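Xaa-Pro dipeptidase (Lactobacillus brevis, PDB 3I7M) is probably a manganese-dependent metallopeptidase of the M24B family that removes N-terminal residues from peptides, represented here by its N-terminal domain alone. Local coordinates at residues P26-Y31 / S132-M137; T33-D38 / A60-V65. All coordinates share one frame; numbering follows the deposited sequence. Where two conformers were deposited one is given.

Contact 1: residues P26-Y31 / S132-M137; sequences PKTIEY and SFIEHM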
loop_
_atom_site.group_PDB
_atom_site.type_symbol
_atom_site.label_atom_id
_atom_site.label_comp_id
_atom_site.label_asym_id
_atom_site.label_seq_id
_atom_site.Cartn_x
_atom_site.Cartn_y
_atom_site.Cartn_z
ATOM N N PRO A 26 -8.898 1.258 -4.941
ATOM C CA PRO A 26 -9.296 2.632 -4.591
ATOM C C PRO A 26 -10.470 2.640 -3.590
ATOM O O PRO A 26 -10.570 3.575 -2.807
ATOM C CB PRO A 26 -9.724 3.239 -5.911
ATOM C CG PRO A 26 -9.127 2.366 -6.989
ATOM C CD PRO A 26 -8.883 1.012 -6.394
ATOM N N LYS A 27 -11.348 1.660 -3.643
ATOM C CA LYS A 27 -12.483 1.587 -2.660
ATOM C C LYS A 27 -11.964 1.369 -1.266
ATOM O O LYS A 27 -12.488 1.914 -0.295
ATOM C CB LYS A 27 -13.445 0.493 -3.033
ATOM C CG LYS A 27 -14.201 0.691 -4.374
ATOM C CD LYS A 27 -15.334 1.734 -4.305
ATOM C CE LYS A 27 -15.932 2.021 -5.710
ATOM N NZ LYS A 27 -16.945 3.166 -5.755
ATOM N N THR A 28 -10.910 0.557 -1.101
ATOM C CA THR A 28 -10.323 0.369 0.207
ATOM C C THR A 28 -9.648 1.644 0.690
ATOM O O THR A 28 -9.794 2.035 1.851
ATOM C CB THR A 28 -9.279 -0.758 0.140
ATOM O OG1 THR A 28 -9.953 -1.896 -0.356
ATOM C CG2 THR A 28 -8.688 -1.034 1.520
ATOM N N ILE A 29 -8.898 2.323 -0.177
ATOM C CA ILE A 29 -8.236 3.554 0.201
ATOM C C ILE A 29 -9.266 4.631 0.593
ATOM O O ILE A 29 -9.052 5.301 1.602
ATOM C CB ILE A 29 -7.225 3.988 -0.902
ATOM C CG1 ILE A 29 -6.100 2.945 -0.931
ATOM C CG2 ILE A 29 -6.673 5.419 -0.659
ATOM C CD1 ILE A 29 -5.123 3.117 -2.095
ATOM N N GLU A 30 -10.354 4.671 -0.140
ATOM C CA GLU A 30 -11.437 5.638 0.209
ATOM C C GLU A 30 -12.013 5.274 1.562
ATOM O O GLU A 30 -12.301 6.165 2.387
ATOM C CB GLU A 30 -12.525 5.661 -0.848
ATOM C CG GLU A 30 -13.573 6.762 -0.568
ATOM C CD GLU A 30 -14.574 6.946 -1.672
ATOM O OE1 GLU A 30 -14.604 6.162 -2.649
ATOM O OE2 GLU A 30 -15.394 7.891 -1.530
ATOM N N TYR A 31 -12.257 4.009 1.788
ATOM C CA TYR A 31 -12.815 3.565 3.084
ATOM C C TYR A 31 -11.901 3.958 4.250
ATOM O O TYR A 31 -12.379 4.339 5.353
ATOM C CB TYR A 31 -13.068 2.050 3.019
ATOM C CG TYR A 31 -13.672 1.452 4.304
ATOM C CD1 TYR A 31 -14.994 1.711 4.661
ATOM C CD2 TYR A 31 -12.892 0.681 5.167
ATOM C CE1 TYR A 31 -15.530 1.202 5.863
ATOM C CE2 TYR A 31 -13.405 0.158 6.325
ATOM C CZ TYR A 31 -14.712 0.406 6.676
ATOM O OH TYR A 31 -15.150 -0.174 7.866
ATOM N N SER A 132 -10.692 -10.664 1.644
ATOM C CA SER A 132 -11.815 -11.048 2.482
ATOM C C SER A 132 -11.868 -10.218 3.774
ATOM O O SER A 132 -12.968 -9.807 4.237
ATOM C CB SER A 132 -11.728 -12.530 2.812
ATOM O OG SER A 132 -12.731 -12.866 3.732
ATOM N N PHE A 133 -10.706 -10.008 4.411
ATOM C CA PHE A 133 -10.612 -9.221 5.657
ATOM C C PHE A 133 -11.165 -7.765 5.422
ATOM O O PHE A 133 -12.008 -7.221 6.181
ATOM C CB PHE A 133 -9.226 -9.185 6.235
ATOM C CG PHE A 133 -9.095 -8.309 7.497
ATOM C CD1 PHE A 133 -9.436 -8.795 8.755
ATOM C CD2 PHE A 133 -8.629 -7.017 7.434
ATOM C CE1 PHE A 133 -9.349 -7.986 9.891
ATOM C CE2 PHE A 133 -8.518 -6.229 8.558
ATOM C CZ PHE A 133 -8.880 -6.720 9.796
ATOM N N ILE A 134 -10.732 -7.150 4.320
ATOM C CA ILE A 134 -11.193 -5.804 3.991
ATOM C C ILE A 134 -12.712 -5.858 3.729
ATOM O O ILE A 134 -13.451 -4.929 4.111
ATOM C CB ILE A 134 -10.440 -5.234 2.765
ATOM C CG1 ILE A 134 -8.941 -5.013 3.025
ATOM C CG2 ILE A 134 -11.214 -3.974 2.234
ATOM C CD1 ILE A 134 -8.561 -4.164 4.216
ATOM N N GLU A 135 -13.194 -6.883 3.032
ATOM C CA GLU A 135 -14.628 -7.042 2.668
ATOM C C GLU A 135 -15.490 -7.018 3.942
ATOM O O GLU A 135 -16.609 -6.438 3.975
ATOM C CB GLU A 135 -14.835 -8.404 1.977
ATOM C CG GLU A 135 -15.380 -8.399 0.561
ATOM C CD GLU A 135 -14.872 -9.591 -0.299
ATOM O OE1 GLU A 135 -14.759 -9.439 -1.540
ATOM O OE2 GLU A 135 -14.601 -10.689 0.252
ATOM N N HIS A 136 -14.991 -7.671 5.006
ATOM C CA HIS A 136 -15.740 -7.839 6.275
ATOM C C HIS A 136 -15.627 -6.718 7.260
ATOM O O HIS A 136 -16.407 -6.673 8.218
ATOM C CB HIS A 136 -15.376 -9.142 7.017
ATOM C CG HIS A 136 -15.588 -10.362 6.191
ATOM N ND1 HIS A 136 -14.773 -11.471 6.279
ATOM C CD2 HIS A 136 -16.491 -10.626 5.217
ATOM C CE1 HIS A 136 -15.188 -12.379 5.413
ATOM N NE2 HIS A 136 -16.229 -11.890 4.759
HETATM N N MSE A 137 -14.698 -5.796 7.067
HETATM C CA MSE A 137 -14.757 -4.546 7.792
HETATM C C MSE A 137 -15.358 -3.507 6.816
HETATM O O MSE A 137 -16.511 -3.097 6.911
HETATM C CB MSE A 137 -13.368 -4.122 8.259
HETATM C CG MSE A 137 -12.609 -3.377 7.199
HETATM SE SE MSE A 137 -10.666 -3.156 7.367
HETATM C CE MSE A 137 -10.542 -2.220 9.060
#

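Contact 2: residues T33-D38 / A60-V65; sequences TGFGSD and ALEVEV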
loop_
_atom_site.group_PDB
_atom_site.type_symbol
_atom_site.label_atom_id
_atom_site.label_comp_id
_atom_site.label_asym_id
_atom_site.label_seq_id
_atom_site.Cartn_x
_atom_site.Cartn_y
_atom_site.Cartn_z
ATOM N N THR A 33 -9.441 6.397 4.232
ATOM C CA THR A 33 -9.005 7.814 4.243
ATOM C C THR A 33 -10.058 8.850 3.834
ATOM O O THR A 33 -9.883 10.049 4.067
ATOM C CB THR A 33 -7.804 8.000 3.300
ATOM O OG1 THR A 33 -8.293 7.931 1.975
ATOM C CG2 THR A 33 -6.750 6.980 3.603
ATOM N N GLY A 34 -11.143 8.457 3.177
ATOM C CA GLY A 34 -12.025 9.442 2.550
ATOM C C GLY A 34 -11.597 10.001 1.205
ATOM O O GLY A 34 -12.384 10.707 0.563
ATOM N N PHE A 35 -10.424 9.532 0.718
ATOM C CA PHE A 35 -9.937 9.994 -0.576
ATOM C C PHE A 35 -10.570 9.122 -1.635
ATOM O O PHE A 35 -10.308 7.894 -1.669
ATOM C CB PHE A 35 -8.426 9.898 -0.639
ATOM C CG PHE A 35 -7.863 10.269 -1.981
ATOM C CD1 PHE A 35 -7.849 11.587 -2.424
ATOM C CD2 PHE A 35 -7.374 9.275 -2.840
ATOM C CE1 PHE A 35 -7.343 11.919 -3.653
ATOM C CE2 PHE A 35 -6.890 9.610 -4.065
ATOM C CZ PHE A 35 -6.851 10.932 -4.479
ATOM N N GLY A 36 -11.401 9.717 -2.464
ATOM C CA GLY A 36 -12.245 8.949 -3.335
ATOM C C GLY A 36 -11.601 8.929 -4.688
ATOM O O GLY A 36 -11.088 9.949 -5.151
ATOM N N SER A 37 -11.572 7.743 -5.305
ATOM C CA SER A 37 -11.013 7.638 -6.656
ATOM C C SER A 37 -11.471 6.425 -7.461
ATOM O O SER A 37 -12.173 5.540 -6.997
ATOM C CB SER A 37 -9.477 7.684 -6.602
ATOM O OG SER A 37 -8.951 6.464 -6.101
ATOM N N ASP A 38 -11.077 6.451 -8.722
ATOM C CA ASP A 38 -11.519 5.497 -9.722
ATOM C C ASP A 38 -10.237 4.841 -10.204
ATOM O O ASP A 38 -9.163 5.390 -9.966
ATOM C CB ASP A 38 -12.191 6.244 -10.870
ATOM C CG ASP A 38 -11.259 7.265 -11.531
ATOM O OD1 ASP A 38 -10.977 8.330 -10.903
ATOM O OD2 ASP A 38 -10.781 6.983 -12.654
ATOM N N ALA A 60 2.060 12.791 -7.791
ATOM C CA ALA A 60 2.368 14.063 -7.158
ATOM C C ALA A 60 1.177 15.022 -7.076
ATOM O O ALA A 60 0.997 15.666 -6.039
ATOM C CB ALA A 60 3.526 14.714 -7.875
ATOM N N LEU A 61 0.360 15.053 -8.100
ATOM C CA LEU A 61 -0.752 15.988 -8.086
ATOM C C LEU A 61 -1.896 15.573 -7.195
ATOM O O LEU A 61 -2.780 16.388 -6.940
ATOM C CB LEU A 61 -1.207 16.301 -9.512
ATOM C CG LEU A 61 -0.200 17.037 -10.318
ATOM C CD1 LEU A 61 -0.629 17.149 -11.831
ATOM C CD2 LEU A 61 -0.051 18.473 -9.716
ATOM N N GLU A 62 -1.942 14.308 -6.777
ATOM C CA GLU A 62 -2.984 13.878 -5.880
ATOM C C GLU A 62 -2.581 14.107 -4.416
ATOM O O GLU A 62 -3.407 14.000 -3.536
ATOM C CB GLU A 62 -3.313 12.380 -6.109
ATOM C CG GLU A 62 -3.962 12.100 -7.454
ATOM C CD GLU A 62 -4.163 10.604 -7.736
ATOM O OE1 GLU A 62 -4.420 9.816 -6.798
ATOM O OE2 GLU A 62 -4.100 10.217 -8.920
ATOM N N VAL A 63 -1.306 14.371 -4.122
ATOM C CA VAL A 63 -0.833 14.475 -2.757
ATOM C C VAL A 63 -1.616 15.473 -1.933
ATOM O O VAL A 63 -1.953 15.232 -0.780
ATOM C CB VAL A 63 0.688 14.721 -2.647
ATOM C CG1 VAL A 63 1.138 14.990 -1.222
ATOM C CG2 VAL A 63 1.487 13.575 -3.271
ATOM N N GLU A 64 -1.877 16.616 -2.541
ATOM C CA GLU A 64 -2.613 17.680 -1.811
ATOM C C GLU A 64 -3.946 17.228 -1.281
ATOM O O GLU A 64 -4.239 17.427 -0.104
ATOM C CB GLU A 64 -2.786 18.946 -2.642
ATOM C CG GLU A 64 -3.738 19.987 -2.022
ATOM C CD GLU A 64 -3.990 21.234 -2.846
ATOM O OE1 GLU A 64 -3.466 21.377 -3.954
ATOM O OE2 GLU A 64 -4.857 22.035 -2.380
ATOM N N VAL A 65 -4.807 16.732 -2.170
ATOM C CA VAL A 65 -6.127 16.324 -1.761
ATOM C C VAL A 65 -6.050 15.137 -0.789
ATOM O O VAL A 65 -6.845 15.069 0.167
ATOM C CB VAL A 65 -6.989 16.070 -2.993
ATOM C CG1 VAL A 65 -8.339 15.441 -2.572
ATOM C CG2 VAL A 65 -7.247 17.358 -3.747
#

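Contact 1: residues P26-Y31 / S132-M137
T28, in the first turn of helix 26-33, meets I134 of helix 131-136 where the two backbones come nearest, with 7.3 Å between the CA of T28 and the CA of I134. The two beta-branched side chains reach toward each other tip to tip. T28 OG1 lies 3.6 Å from I134 CG2, and the methyl T28 CG2 touches the same I134 CG2 at 3.9 Å, so one methyl of the isoleucine rests against both branches of the threonine. With OG1 anti to the carbonyl carbon (chi1 -56°), the hydroxyl sits beside the backbone N and makes a hydrogen bond to OE2 of E105. The buried oxygen is thus satisfied while its flank takes part in apolar packing. I134 also touches E105 and reaches I9 of helix 5-15.

One turn later, Y31 extends its ring toward the C-terminal end of the modelled chain, with CG anti to the backbone N (chi1 -179°). Its CE2 approaches CG of the selenomethionine M137 at 3.7 Å, the side chains running obliquely to one another. In this one of the tyrosine's two conformers, the phenol oxygen lies farther along, with Y31 OH 3.4 Å from M137 O. K5 makes a cation-pi contact with the Y31 ring and a hydrogen bond to Y31 O, while M137 touches K5 and Q8, so helix 5-15 borders both partners. The contact, which buries 203 Å², packs helix 26-33 against helix 131-136 and the residue that follows it, the last one modelled, within the mixed alpha/beta creatinase/prolidase N-terminal domain.

Contact 2: residues T33-D38 / A60-V65
F35 and V65 supply the apolar part of this contact. The phenylalanine points its side chain at 60-65 from the loop after helix 26-33, and V65 CG1 meets the rim of its ring near the ring plane, 3.8 Å from CE1 of F35. A chi1 of 176° swings the ring clear of its own backbone N and carries it out from the loop to E62 and V65, while L44 also packs against F35.

The polar approach comes from E62, whose carboxylate oxygen OE1, in one of two conformers, lies 3.5 Å from F35 CZ. OE1 is again at the ring edge, beside the C-H groups, whose slight positive charge probably favours it; ring and carboxylate planes are 23° apart. Replacing F35 by an alanine would remove the ring, which would probably leave a gap beside V65 CG1 and the E62 carboxylate without its aromatic neighbour.

Within the creatinase/prolidase N-terminal domain, this joins the loop before strand 45-48 to the segment that follows strand 55-59, two neighbouring antiparallel strands of the mixed sheet.

A hydrogen bond ties the loop back to the end of the helix: T33 OG1 accepts from F35 N at 2.9 Å with an N-H...O angle of 159°, forming an ST turn; the same hydroxyl is bonded to I29 O. G34, between them, has a positive phi of 80°, where a side chain would press against the carbonyl oxygen of T33.

Helix 26-33 ties the two contacts together: contact 1 uses one side, and the loop of contact 2 leaves its C-terminal end. Along the chain, both segments of contact 2 fall between those of contact 1, yet the contact centres are about 16 Å apart. Where they adjoin, the loop folds back along the helix: E30 CB lies 3.3 Å from F35 O, and P26 CB lies 3.3 Å from S37 OG in one serine conformer. Contact 1 joins helix 26-33 to the modelled C-terminus, whereas contact 2 joins connections on the 45-48 and 55-59 side of the sheet. The M24B metal site belongs to the C-terminal catalytic domain, absent from this chain, and so to neither contact.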